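Local coordinates for dally-like, isoform A (PDB 6XTZ), which is a glypican, probably a cell-surface heparan sulfate proteoglycan, that binds Wnt and Hedgehog proteins and shields the Wnt lipid to allow signalling at a distance, at residues F91-F102 and S122-F132; A280-I289 and L442-R450. The protein carries 5 engineered substitutions. All blocks are in the same frame, centred on the assembly; numbering follows the deposited sequence. Where two conformers were deposited one is given.

Interaction 1: F91-F102 and S122-F132. With O18 (O-palmitoleoyl serine), chain H.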
loop_
_atom_site.group_PDB
_atom_site.type_symbol
_atom_site.label_atom_id
_atom_site.label_comp_id
_atom_site.label_asym_id
_atom_site.label_seq_id
_atom_site.Cartn_x
_atom_site.Cartn_y
_atom_site.Cartn_z
ATOM N N PHE A 91 -12.504 -3.906 12.590
ATOM C CA PHE A 91 -12.551 -5.364 12.606
ATOM C C PHE A 91 -12.264 -5.914 13.997
ATOM O O PHE A 91 -12.827 -6.943 14.391
ATOM C CB PHE A 91 -11.566 -5.946 11.591
ATOM C CG PHE A 91 -11.735 -7.427 11.371
ATOM C CD1 PHE A 91 -12.751 -7.905 10.560
ATOM C CD2 PHE A 91 -10.890 -8.339 11.983
ATOM C CE1 PHE A 91 -12.919 -9.264 10.358
ATOM C CE2 PHE A 91 -11.052 -9.700 11.784
ATOM C CZ PHE A 91 -12.067 -10.163 10.969
ATOM N N THR A 92 -11.382 -5.255 14.751
ATOM C CA THR A 92 -11.115 -5.688 16.119
ATOM C C THR A 92 -12.366 -5.565 16.981
ATOM O O THR A 92 -12.708 -6.482 17.736
ATOM C CB THR A 92 -9.966 -4.875 16.716
ATOM O OG1 THR A 92 -8.798 -5.025 15.900
ATOM C CG2 THR A 92 -9.657 -5.353 18.128
ATOM N N ALA A 93 -13.064 -4.432 16.877
ATOM C CA ALA A 93 -14.306 -4.260 17.621
ATOM C C ALA A 93 -15.388 -5.201 17.108
ATOM O O ALA A 93 -16.160 -5.759 17.897
ATOM C CB ALA A 93 -14.771 -2.809 17.535
ATOM N N LEU A 94 -15.461 -5.386 15.787
ATOM C CA LEU A 94 -16.416 -6.332 15.224
ATOM C C LEU A 94 -16.156 -7.746 15.725
ATOM O O LEU A 94 -17.100 -8.521 15.926
ATOM C CB LEU A 94 -16.351 -6.287 13.697
ATOM C CG LEU A 94 -17.452 -7.022 12.934
ATOM C CD1 LEU A 94 -18.783 -6.298 13.081
ATOM C CD2 LEU A 94 -17.072 -7.176 11.469
ATOM N N LEU A 95 -14.887 -8.091 15.948
ATOM C CA LEU A 95 -14.542 -9.422 16.434
ATOM C C LEU A 95 -14.991 -9.612 17.879
ATOM O O LEU A 95 -15.604 -10.630 18.220
ATOM C CB LEU A 95 -13.036 -9.641 16.300
ATOM C CG LEU A 95 -12.540 -11.025 15.895
ATOM C CD1 LEU A 95 -13.221 -11.478 14.616
ATOM C CD2 LEU A 95 -11.030 -10.995 15.712
ATOM N N LYS A 96 -14.691 -8.637 18.742
ATOM C CA LYS A 96 -15.077 -8.742 20.146
ATOM C C LYS A 96 -16.592 -8.721 20.310
ATOM O O LYS A 96 -17.141 -9.440 21.154
ATOM C CB LYS A 96 -14.434 -7.612 20.951
ATOM C CG LYS A 96 -12.926 -7.741 21.113
ATOM C CD LYS A 96 -12.330 -6.497 21.755
ATOM C CE LYS A 96 -10.913 -6.750 22.250
ATOM N NZ LYS A 96 -10.007 -7.209 21.164
ATOM N N GLU A 97 -17.284 -7.900 19.516
ATOM C CA GLU A 97 -18.740 -7.863 19.583
ATOM C C GLU A 97 -19.357 -9.174 19.113
ATOM O O GLU A 97 -20.456 -9.532 19.549
ATOM C CB GLU A 97 -19.274 -6.697 18.751
ATOM C CG GLU A 97 -19.001 -5.327 19.355
ATOM C CD GLU A 97 -19.297 -4.191 18.391
ATOM O OE1 GLU A 97 -18.499 -3.230 18.339
ATOM O OE2 GLU A 97 -20.324 -4.262 17.684
ATOM N N SER A 98 -18.667 -9.901 18.233
ATOM C CA SER A 98 -19.194 -11.174 17.760
ATOM C C SER A 98 -19.091 -12.246 18.834
ATOM O O SER A 98 -20.030 -13.025 19.026
ATOM C CB SER A 98 -18.461 -11.607 16.493
ATOM O OG SER A 98 -18.670 -10.671 15.453
ATOM N N ARG A 99 -17.963 -12.295 19.550
ATOM C CA ARG A 99 -17.796 -13.273 20.621
ATOM C C ARG A 99 -18.930 -13.187 21.636
ATOM O O ARG A 99 -19.418 -14.214 22.124
ATOM C CB ARG A 99 -16.446 -13.065 21.311
ATOM C CG ARG A 99 -16.261 -13.887 22.573
ATOM C CD ARG A 99 -15.212 -13.274 23.488
ATOM N NE ARG A 99 -13.857 -13.438 22.972
ATOM C CZ ARG A 99 -13.020 -14.391 23.369
ATOM N NH1 ARG A 99 -13.399 -15.267 24.290
ATOM N NH2 ARG A 99 -11.803 -14.468 22.848
ATOM N N THR A 100 -19.372 -11.970 21.957
ATOM C CA THR A 100 -20.461 -11.803 22.915
ATOM C C THR A 100 -21.802 -12.191 22.300
ATOM O O THR A 100 -22.589 -12.917 22.917
ATOM C CB THR A 100 -20.500 -10.362 23.421
ATOM O OG1 THR A 100 -19.259 -10.049 24.064
ATOM C CG2 THR A 100 -21.642 -10.178 24.413
ATOM N N GLN A 101 -22.082 -11.708 21.086
ATOM C CA GLN A 101 -23.330 -12.069 20.418
ATOM C C GLN A 101 -23.400 -13.569 20.161
ATOM O O GLN A 101 -24.458 -14.184 20.326
ATOM C CB GLN A 101 -23.473 -11.290 19.111
ATOM C CG GLN A 101 -23.696 -9.797 19.301
ATOM C CD GLN A 101 -23.645 -9.021 17.996
ATOM O OE1 GLN A 101 -23.225 -9.546 16.963
ATOM N NE2 GLN A 101 -24.072 -7.764 18.036
ATOM N N PHE A 102 -22.280 -14.171 19.758
ATOM C CA PHE A 102 -22.265 -15.612 19.541
ATOM C C PHE A 102 -22.523 -16.369 20.838
ATOM O O PHE A 102 -23.294 -17.335 20.852
ATOM C CB PHE A 102 -20.939 -16.044 18.916
ATOM C CG PHE A 102 -20.959 -16.064 17.413
ATOM C CD1 PHE A 102 -21.523 -17.131 16.737
ATOM C CD2 PHE A 102 -20.418 -15.022 16.678
ATOM C CE1 PHE A 102 -21.549 -17.160 15.358
ATOM C CE2 PHE A 102 -20.441 -15.046 15.295
ATOM C CZ PHE A 102 -21.008 -16.117 14.634
ATOM N N SER A 122 -14.755 -20.131 23.123
ATOM C CA SER A 122 -14.016 -18.938 23.521
ATOM C C SER A 122 -12.526 -19.087 23.244
ATOM O O SER A 122 -11.863 -18.106 22.890
ATOM C CB SER A 122 -14.256 -18.627 24.999
ATOM O OG SER A 122 -13.675 -19.612 25.836
ATOM N N ASP A 123 -11.982 -20.299 23.392
ATOM C CA ASP A 123 -10.580 -20.522 23.053
ATOM C C ASP A 123 -10.336 -20.327 21.563
ATOM O O ASP A 123 -9.282 -19.820 21.162
ATOM C CB ASP A 123 -10.144 -21.922 23.487
ATOM C CG ASP A 123 -10.106 -22.081 24.993
ATOM O OD1 ASP A 123 -9.981 -21.059 25.697
ATOM O OD2 ASP A 123 -10.201 -23.231 25.472
ATOM N N LEU A 124 -11.296 -20.727 20.726
ATOM C CA LEU A 124 -11.157 -20.511 19.290
ATOM C C LEU A 124 -11.188 -19.027 18.953
ATOM O O LEU A 124 -10.386 -18.553 18.140
ATOM C CB LEU A 124 -12.257 -21.256 18.535
ATOM C CG LEU A 124 -12.302 -21.030 17.021
ATOM C CD1 LEU A 124 -10.979 -21.414 16.371
ATOM C CD2 LEU A 124 -13.454 -21.808 16.399
ATOM N N PHE A 125 -12.107 -18.277 19.568
ATOM C CA PHE A 125 -12.154 -16.835 19.347
ATOM C C PHE A 125 -10.863 -16.167 19.799
ATOM O O PHE A 125 -10.360 -15.258 19.131
ATOM C CB PHE A 125 -13.352 -16.229 20.076
ATOM C CG PHE A 125 -14.562 -16.056 19.210
ATOM C CD1 PHE A 125 -14.714 -14.917 18.436
ATOM C CD2 PHE A 125 -15.550 -17.026 19.169
ATOM C CE1 PHE A 125 -15.827 -14.749 17.636
ATOM C CE2 PHE A 125 -16.666 -16.865 18.369
ATOM C CZ PHE A 125 -16.804 -15.724 17.601
ATOM N N LYS A 126 -10.310 -16.611 20.931
ATOM C CA LYS A 126 -9.058 -16.043 21.418
ATOM C C LYS A 126 -7.935 -16.244 20.407
ATOM O O LYS A 126 -7.125 -15.338 20.179
ATOM C CB LYS A 126 -8.693 -16.664 22.767
ATOM C CG LYS A 126 -7.496 -16.018 23.448
ATOM C CD LYS A 126 -7.268 -16.599 24.836
ATOM C CE LYS A 126 -6.982 -18.092 24.773
ATOM N NZ LYS A 126 -6.746 -18.671 26.126
ATOM N N GLU A 127 -7.877 -17.422 19.783
ATOM C CA GLU A 127 -6.881 -17.655 18.741
ATOM C C GLU A 127 -7.146 -16.780 17.522
ATOM O O GLU A 127 -6.207 -16.272 16.901
ATOM C CB GLU A 127 -6.865 -19.131 18.344
ATOM C CG GLU A 127 -6.504 -20.089 19.470
ATOM C CD GLU A 127 -5.005 -20.208 19.692
ATOM O OE1 GLU A 127 -4.239 -19.411 19.107
ATOM O OE2 GLU A 127 -4.594 -21.111 20.452
ATOM N N LEU A 128 -8.419 -16.595 17.166
ATOM C CA LEU A 128 -8.749 -15.764 16.013
ATOM C C LEU A 128 -8.395 -14.304 16.264
ATOM O O LEU A 128 -7.871 -13.625 15.375
ATOM C CB LEU A 128 -10.229 -15.905 15.667
ATOM C CG LEU A 128 -10.673 -17.267 15.130
ATOM C CD1 LEU A 128 -12.168 -17.266 14.865
ATOM C CD2 LEU A 128 -9.900 -17.617 13.870
ATOM N N GLU A 129 -8.677 -13.804 17.471
ATOM C CA GLU A 129 -8.301 -12.436 17.809
ATOM C C GLU A 129 -6.788 -12.271 17.820
ATOM O O GLU A 129 -6.265 -11.237 17.390
ATOM C CB GLU A 129 -8.887 -12.047 19.165
ATOM C CG GLU A 129 -10.403 -12.068 19.227
ATOM C CD GLU A 129 -10.929 -11.660 20.586
ATOM O OE1 GLU A 129 -10.186 -10.987 21.333
ATOM O OE2 GLU A 129 -12.081 -12.015 20.913
ATOM N N THR A 130 -6.068 -13.282 18.311
ATOM C CA THR A 130 -4.613 -13.201 18.350
ATOM C C THR A 130 -4.023 -13.191 16.945
ATOM O O THR A 130 -3.046 -12.480 16.686
ATOM C CB THR A 130 -4.041 -14.359 19.168
ATOM O OG1 THR A 130 -4.573 -14.312 20.498
ATOM C CG2 THR A 130 -2.524 -14.273 19.237
ATOM N N TYR A 131 -4.607 -13.958 16.019
ATOM C CA TYR A 131 -4.089 -13.961 14.655
ATOM C C TYR A 131 -4.230 -12.589 14.011
ATOM O O TYR A 131 -3.287 -12.083 13.392
ATOM C CB TYR A 131 -4.787 -15.012 13.791
ATOM C CG TYR A 131 -4.395 -14.843 12.340
ATOM C CD1 TYR A 131 -3.146 -15.250 11.894
ATOM C CD2 TYR A 131 -5.247 -14.227 11.431
ATOM C CE1 TYR A 131 -2.764 -15.075 10.578
ATOM C CE2 TYR A 131 -4.873 -14.043 10.112
ATOM C CZ TYR A 131 -3.630 -14.471 9.692
ATOM O OH TYR A 131 -3.248 -14.297 8.383
ATOM N N PHE A 132 -5.411 -11.977 14.124
ATOM C CA PHE A 132 -5.599 -10.666 13.513
ATOM C C PHE A 132 -4.698 -9.623 14.151
ATOM O O PHE A 132 -4.329 -8.639 13.500
ATOM C CB PHE A 132 -7.061 -10.230 13.605
ATOM C CG PHE A 132 -7.347 -8.939 12.891
ATOM C CD1 PHE A 132 -7.429 -8.905 11.509
ATOM C CD2 PHE A 132 -7.515 -7.759 13.599
ATOM C CE1 PHE A 132 -7.681 -7.719 10.843
ATOM C CE2 PHE A 132 -7.772 -6.570 12.939
ATOM C CZ PHE A 132 -7.855 -6.551 11.559
HETATM C CA O18 H . -23.236 -7.614 11.056
HETATM C CB O18 H . -23.052 -8.361 12.367
HETATM C C1 O18 H . -22.349 -10.563 12.876
HETATM C C2 O18 H . -21.327 -11.620 12.582
HETATM C C3 O18 H . -19.895 -11.101 12.586
HETATM C C4 O18 H . -18.868 -12.223 12.538
HETATM C C5 O18 H . -17.428 -11.762 12.690
HETATM C C6 O18 H . -16.428 -12.902 12.805
HETATM C C7 O18 H . -16.657 -13.808 14.002
HETATM C C8 O18 H . -15.676 -14.974 14.098
HETATM C C9 O18 H . -15.798 -15.947 12.966
HETATM C C10 O18 H . -16.248 -17.184 13.048
HETATM C C11 O18 H . -16.733 -17.871 14.287
HETATM C C12 O18 H . -16.817 -19.388 14.143
HETATM C C13 O18 H . -17.399 -20.090 15.361
HETATM C C14 O18 H . -17.435 -21.607 15.252
HETATM C C15 O18 H . -18.267 -22.133 14.099
HETATM C C16 O18 H . -18.359 -23.643 14.074
HETATM C C O18 H . -21.878 -6.941 10.858
HETATM N N O18 H . -23.540 -8.519 9.961
HETATM O OG O18 H . -22.136 -9.459 12.158
HETATM O O11 O18 H . -23.253 -10.685 13.658
HETATM O O O18 H . -21.808 -5.742 10.605
#
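Arg99 starts with CG anti to its backbone N (chi1 171°) and bends at chi3, which lays its guanidinium beside the carboxylate of Glu129, whose own CG stands anti to the carbonyl carbon with the chain extended beyond it. The grip is side-on and falls on one oxygen: NE and NH2 of Arg99 each lie 3.1 Å from Glu129 OE2, both from the same face of the carboxylate. OE2 lies in the guanidinium plane, while the two flat groups stand nearly perpendicular, 84° apart. Lys96 NZ adds a long salt bridge to Glu129 OE1 at 3.8 Å. The partners sit on antiparallel helices of the all-helical glypican core, within helices 51-110 and 118-134, and the ring of Phe125 enters as a knob among Leu95, Ser98 and Arg99, joined by Phe102 in one of its two conformers. Arg99 CA makes a CH-pi contact over one face of that ring, 4.0 Å from its centroid, and Phe125 CB in turn lies over a face of the guanidinium. The acyl chain of the bound O-palmitoleoyl serine runs past the same ring, its C8 3.5 Å from Phe125 CE1, while Leu95 CD1 touches C6. Ser98 OG hydrogen-bonds to Leu94 O and also borders the lipid. Toward the other end, Phe91 CD2 sits over the centre of the Phe132 ring, 3.5 Å from Phe132 CE1, the two planes inclined at 49°.

Interaction 2: A280-I289 and L442-R450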
loop_
_atom_site.group_PDB
_atom_site.type_symbol
_atom_site.label_atom_id
_atom_site.label_comp_id
_atom_site.label_asym_id
_atom_site.label_seq_id
_atom_site.Cartn_x
_atom_site.Cartn_y
_atom_site.Cartn_z
ATOM N N ALA A 280 -9.403 -6.577 -1.891
ATOM C CA ALA A 280 -10.648 -5.872 -1.604
ATOM C C ALA A 280 -11.828 -6.508 -2.324
ATOM O O ALA A 280 -12.952 -6.490 -1.810
ATOM C CB ALA A 280 -10.522 -4.399 -1.992
ATOM N N GLU A 281 -11.596 -7.069 -3.514
ATOM C CA GLU A 281 -12.656 -7.791 -4.208
ATOM C C GLU A 281 -13.064 -9.037 -3.431
ATOM O O GLU A 281 -14.255 -9.358 -3.337
ATOM C CB GLU A 281 -12.196 -8.163 -5.618
ATOM C CG GLU A 281 -13.278 -8.773 -6.494
ATOM C CD GLU A 281 -12.732 -9.303 -7.806
ATOM O OE1 GLU A 281 -12.073 -10.365 -7.794
ATOM O OE2 GLU A 281 -12.952 -8.653 -8.850
ATOM N N ARG A 282 -12.086 -9.747 -2.865
ATOM C CA ARG A 282 -12.385 -10.919 -2.050
ATOM C C ARG A 282 -13.107 -10.531 -0.766
ATOM O O ARG A 282 -14.077 -11.190 -0.370
ATOM C CB ARG A 282 -11.094 -11.669 -1.725
ATOM C CG ARG A 282 -10.462 -12.373 -2.908
ATOM C CD ARG A 282 -11.163 -13.683 -3.211
ATOM N NE ARG A 282 -10.441 -14.468 -4.207
ATOM C CZ ARG A 282 -10.775 -14.536 -5.491
ATOM N NH1 ARG A 282 -11.827 -13.866 -5.940
ATOM N NH2 ARG A 282 -10.056 -15.273 -6.325
ATOM N N LEU A 283 -12.649 -9.466 -0.103
ATOM C CA LEU A 283 -13.247 -9.060 1.165
ATOM C C LEU A 283 -14.692 -8.610 0.995
ATOM O O LEU A 283 -15.500 -8.775 1.913
ATOM C CB LEU A 283 -12.419 -7.947 1.803
ATOM C CG LEU A 283 -11.012 -8.342 2.244
ATOM C CD1 LEU A 283 -10.305 -7.158 2.887
ATOM C CD2 LEU A 283 -11.073 -9.522 3.202
ATOM N N LEU A 284 -15.032 -8.037 -0.154
ATOM C CA LEU A 284 -16.404 -7.646 -0.440
ATOM C C LEU A 284 -17.221 -8.778 -1.046
ATOM O O LEU A 284 -18.420 -8.601 -1.282
ATOM C CB LEU A 284 -16.425 -6.437 -1.380
ATOM C CG LEU A 284 -15.767 -5.162 -0.842
ATOM C CD1 LEU A 284 -15.662 -4.107 -1.929
ATOM C CD2 LEU A 284 -16.537 -4.628 0.356
ATOM N N GLY A 285 -16.605 -9.932 -1.297
ATOM C CA GLY A 285 -17.304 -11.046 -1.902
ATOM C C GLY A 285 -17.096 -12.367 -1.191
ATOM O O GLY A 285 -17.585 -12.560 -0.074
ATOM N N SER A 286 -16.346 -13.273 -1.827
ATOM C CA SER A 286 -16.263 -14.651 -1.352
ATOM C C SER A 286 -15.647 -14.737 0.039
ATOM O O SER A 286 -16.106 -15.516 0.882
ATOM C CB SER A 286 -15.455 -15.495 -2.338
ATOM O OG SER A 286 -15.884 -15.270 -3.668
ATOM N N PHE A 287 -14.604 -13.955 0.298
ATOM C CA PHE A 287 -13.874 -14.049 1.554
ATOM C C PHE A 287 -14.482 -13.195 2.658
ATOM O O PHE A 287 -13.875 -13.063 3.725
ATOM C CB PHE A 287 -12.407 -13.662 1.347
ATOM C CG PHE A 287 -11.612 -14.669 0.557
ATOM C CD1 PHE A 287 -12.198 -15.838 0.094
ATOM C CD2 PHE A 287 -10.271 -14.449 0.290
ATOM C CE1 PHE A 287 -11.463 -16.760 -0.629
ATOM C CE2 PHE A 287 -9.532 -15.366 -0.430
ATOM C CZ PHE A 287 -10.128 -16.522 -0.891
ATOM N N ASN A 288 -15.656 -12.612 2.427
ATOM C CA ASN A 288 -16.285 -11.777 3.441
ATOM C C ASN A 288 -16.625 -12.610 4.671
ATOM O O ASN A 288 -17.243 -13.673 4.566
ATOM C CB ASN A 288 -17.542 -11.118 2.875
ATOM C CG ASN A 288 -18.034 -9.968 3.732
ATOM O OD1 ASN A 288 -18.160 -10.094 4.949
ATOM N ND2 ASN A 288 -18.301 -8.831 3.098
ATOM N N ILE A 289 -16.214 -12.119 5.842
ATOM C CA ILE A 289 -16.425 -12.862 7.077
ATOM C C ILE A 289 -17.904 -12.973 7.422
ATOM O O ILE A 289 -18.293 -13.847 8.205
ATOM C CB ILE A 289 -15.631 -12.211 8.226
ATOM C CG1 ILE A 289 -15.481 -13.185 9.396
ATOM C CG2 ILE A 289 -16.302 -10.923 8.683
ATOM C CD1 ILE A 289 -14.827 -14.495 9.022
ATOM N N LEU A 442 -17.815 -2.713 7.996
ATOM C CA LEU A 442 -16.584 -3.331 7.517
ATOM C C LEU A 442 -16.480 -3.226 6.002
ATOM O O LEU A 442 -15.400 -2.958 5.465
ATOM C CB LEU A 442 -16.512 -4.789 7.964
ATOM C CG LEU A 442 -15.270 -5.562 7.513
ATOM C CD1 LEU A 442 -13.997 -4.855 7.959
ATOM C CD2 LEU A 442 -15.309 -6.988 8.042
ATOM N N ASP A 443 -17.593 -3.427 5.295
ATOM C CA ASP A 443 -17.590 -3.214 3.853
ATOM C C ASP A 443 -17.358 -1.749 3.508
ATOM O O ASP A 443 -16.738 -1.447 2.482
ATOM C CB ASP A 443 -18.905 -3.696 3.241
ATOM C CG ASP A 443 -19.147 -5.177 3.465
ATOM O OD1 ASP A 443 -18.365 -5.810 4.204
ATOM O OD2 ASP A 443 -20.120 -5.709 2.893
ATOM N N ARG A 444 -17.837 -0.831 4.351
ATOM C CA ARG A 444 -17.691 0.593 4.063
ATOM C C ARG A 444 -16.234 1.031 4.134
ATOM O O ARG A 444 -15.775 1.815 3.296
ATOM C CB ARG A 444 -18.546 1.410 5.033
ATOM C CG ARG A 444 -20.034 1.111 4.940
ATOM C CD ARG A 444 -20.817 1.780 6.060
ATOM N NE ARG A 444 -20.741 3.236 5.999
ATOM C CZ ARG A 444 -21.372 4.052 6.838
ATOM N NH1 ARG A 444 -22.128 3.552 7.807
ATOM N NH2 ARG A 444 -21.248 5.365 6.711
ATOM N N ILE A 445 -15.488 0.540 5.128
ATOM C CA ILE A 445 -14.085 0.922 5.236
ATOM C C ILE A 445 -13.249 0.204 4.184
ATOM O O ILE A 445 -12.250 0.749 3.696
ATOM C CB ILE A 445 -13.565 0.665 6.666
ATOM C CG1 ILE A 445 -12.095 1.074 6.797
ATOM C CG2 ILE A 445 -13.751 -0.787 7.062
ATOM C CD1 ILE A 445 -11.846 2.549 6.595
ATOM N N VAL A 446 -13.644 -1.013 3.799
ATOM C CA VAL A 446 -12.949 -1.710 2.721
ATOM C C VAL A 446 -13.161 -0.987 1.396
ATOM O O VAL A 446 -12.222 -0.825 0.606
ATOM C CB VAL A 446 -13.405 -3.179 2.647
ATOM C CG1 VAL A 446 -12.917 -3.826 1.359
ATOM C CG2 VAL A 446 -12.888 -3.956 3.849
ATOM N N ARG A 447 -14.390 -0.535 1.130
ATOM C CA ARG A 447 -14.643 0.234 -0.086
ATOM C C ARG A 447 -13.911 1.569 -0.055
ATOM O O ARG A 447 -13.418 2.037 -1.088
ATOM C CB ARG A 447 -16.143 0.464 -0.275
ATOM C CG ARG A 447 -16.956 -0.786 -0.559
ATOM C CD ARG A 447 -18.406 -0.426 -0.846
ATOM N NE ARG A 447 -19.322 -1.500 -0.474
ATOM C CZ ARG A 447 -19.644 -2.517 -1.265
ATOM N NH1 ARG A 447 -19.122 -2.608 -2.481
ATOM N NH2 ARG A 447 -20.488 -3.447 -0.839
ATOM N N ASP A 448 -13.839 2.201 1.119
ATOM C CA ASP A 448 -13.135 3.474 1.237
ATOM C C ASP A 448 -11.654 3.305 0.920
ATOM O O ASP A 448 -11.088 4.056 0.118
ATOM C CB ASP A 448 -13.329 4.046 2.641
ATOM C CG ASP A 448 -12.769 5.448 2.786
ATOM O OD1 ASP A 448 -12.424 6.069 1.758
ATOM O OD2 ASP A 448 -12.675 5.931 3.933
ATOM N N ILE A 449 -11.013 2.312 1.540
ATOM C CA ILE A 449 -9.604 2.041 1.274
ATOM C C ILE A 449 -9.395 1.672 -0.188
ATOM O O ILE A 449 -8.456 2.150 -0.837
ATOM C CB ILE A 449 -9.094 0.934 2.214
ATOM C CG1 ILE A 449 -9.027 1.450 3.654
ATOM C CG2 ILE A 449 -7.749 0.402 1.744
ATOM C CD1 ILE A 449 -8.798 0.363 4.681
ATOM N N ARG A 450 -10.274 0.826 -0.733
ATOM C CA ARG A 450 -10.126 0.382 -2.116
ATOM C C ARG A 450 -10.163 1.558 -3.085
ATOM O O ARG A 450 -9.395 1.598 -4.054
ATOM C CB ARG A 450 -11.222 -0.628 -2.459
ATOM C CG ARG A 450 -11.166 -1.153 -3.882
ATOM C CD ARG A 450 -12.380 -2.014 -4.198
ATOM N NE ARG A 450 -12.282 -2.637 -5.514
ATOM C CZ ARG A 450 -13.191 -3.471 -6.013
ATOM N NH1 ARG A 450 -14.271 -3.780 -5.308
ATOM N NH2 ARG A 450 -13.021 -3.993 -7.220
#
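Leu284 and Val446 meet tip to tip where the end of helix 263-283 and the turn after it pack on helix 441-455 in the helical core of this glypican. Apolar contact dominates: Leu284 CG lies 3.8 Å from Val446 CG1, a methyl that also meets Leu283 CB. Ile289, which lines the palmitoleate pocket, brings CG2 against Leu442 CD2 at 4.1 Å. Two arginines add to the apolar surface, Arg447 with a guanidinium face centred under Leu284 CD2 and Arg450 with its methylenes, Ala280 CB resting 3.7 Å from Arg450 CD. Leu284 CD1 approaches Arg450 NH1 to 3.7 Å, near the guanidinium plane, and Arg450 NE forms a salt bridge with Asp277. The polar link is a single hydrogen bond from Asn288 to Asp443. With CG anti to the backbone N (chi1 -165°), Asn288 can send ND2 across while its OD1 caps Val290 N at the start of the next helix. Were Asp443 replaced by an alanine, the buried Asn288 amide would probably lose this acceptor, with only the OD1 bond to Val290 N described here left to hold its rotation. Asn288 ND2 lies 3.2 Å from Asp443 OD1, with an N-H...O angle of 149°, on the syn side of OD1 but 29° out of the carboxylate plane.

From the N terminus, the chain runs along helix 51-110, turns through helix 112-116 and returns on helix 118-134, so that interaction 1 closes a short hairpin with 19 residues between its segments. Interaction 2 opens only after this loop has closed; the two follow in series and neither nest nor cross. Interaction 2 spans 152 intervening residues, including the unmodelled 324-437, and brings helix 441-455 back onto the end of helix 263-283. Their centres lie about 19 Å apart, yet they touch: Leu442 packs on Phe91 and Leu94, and Phe91 CE1 meets Ile289 CG2 at 4.1 Å. Interaction 1 supplies five residues of the lipid pocket and interaction 2 adds Ile289.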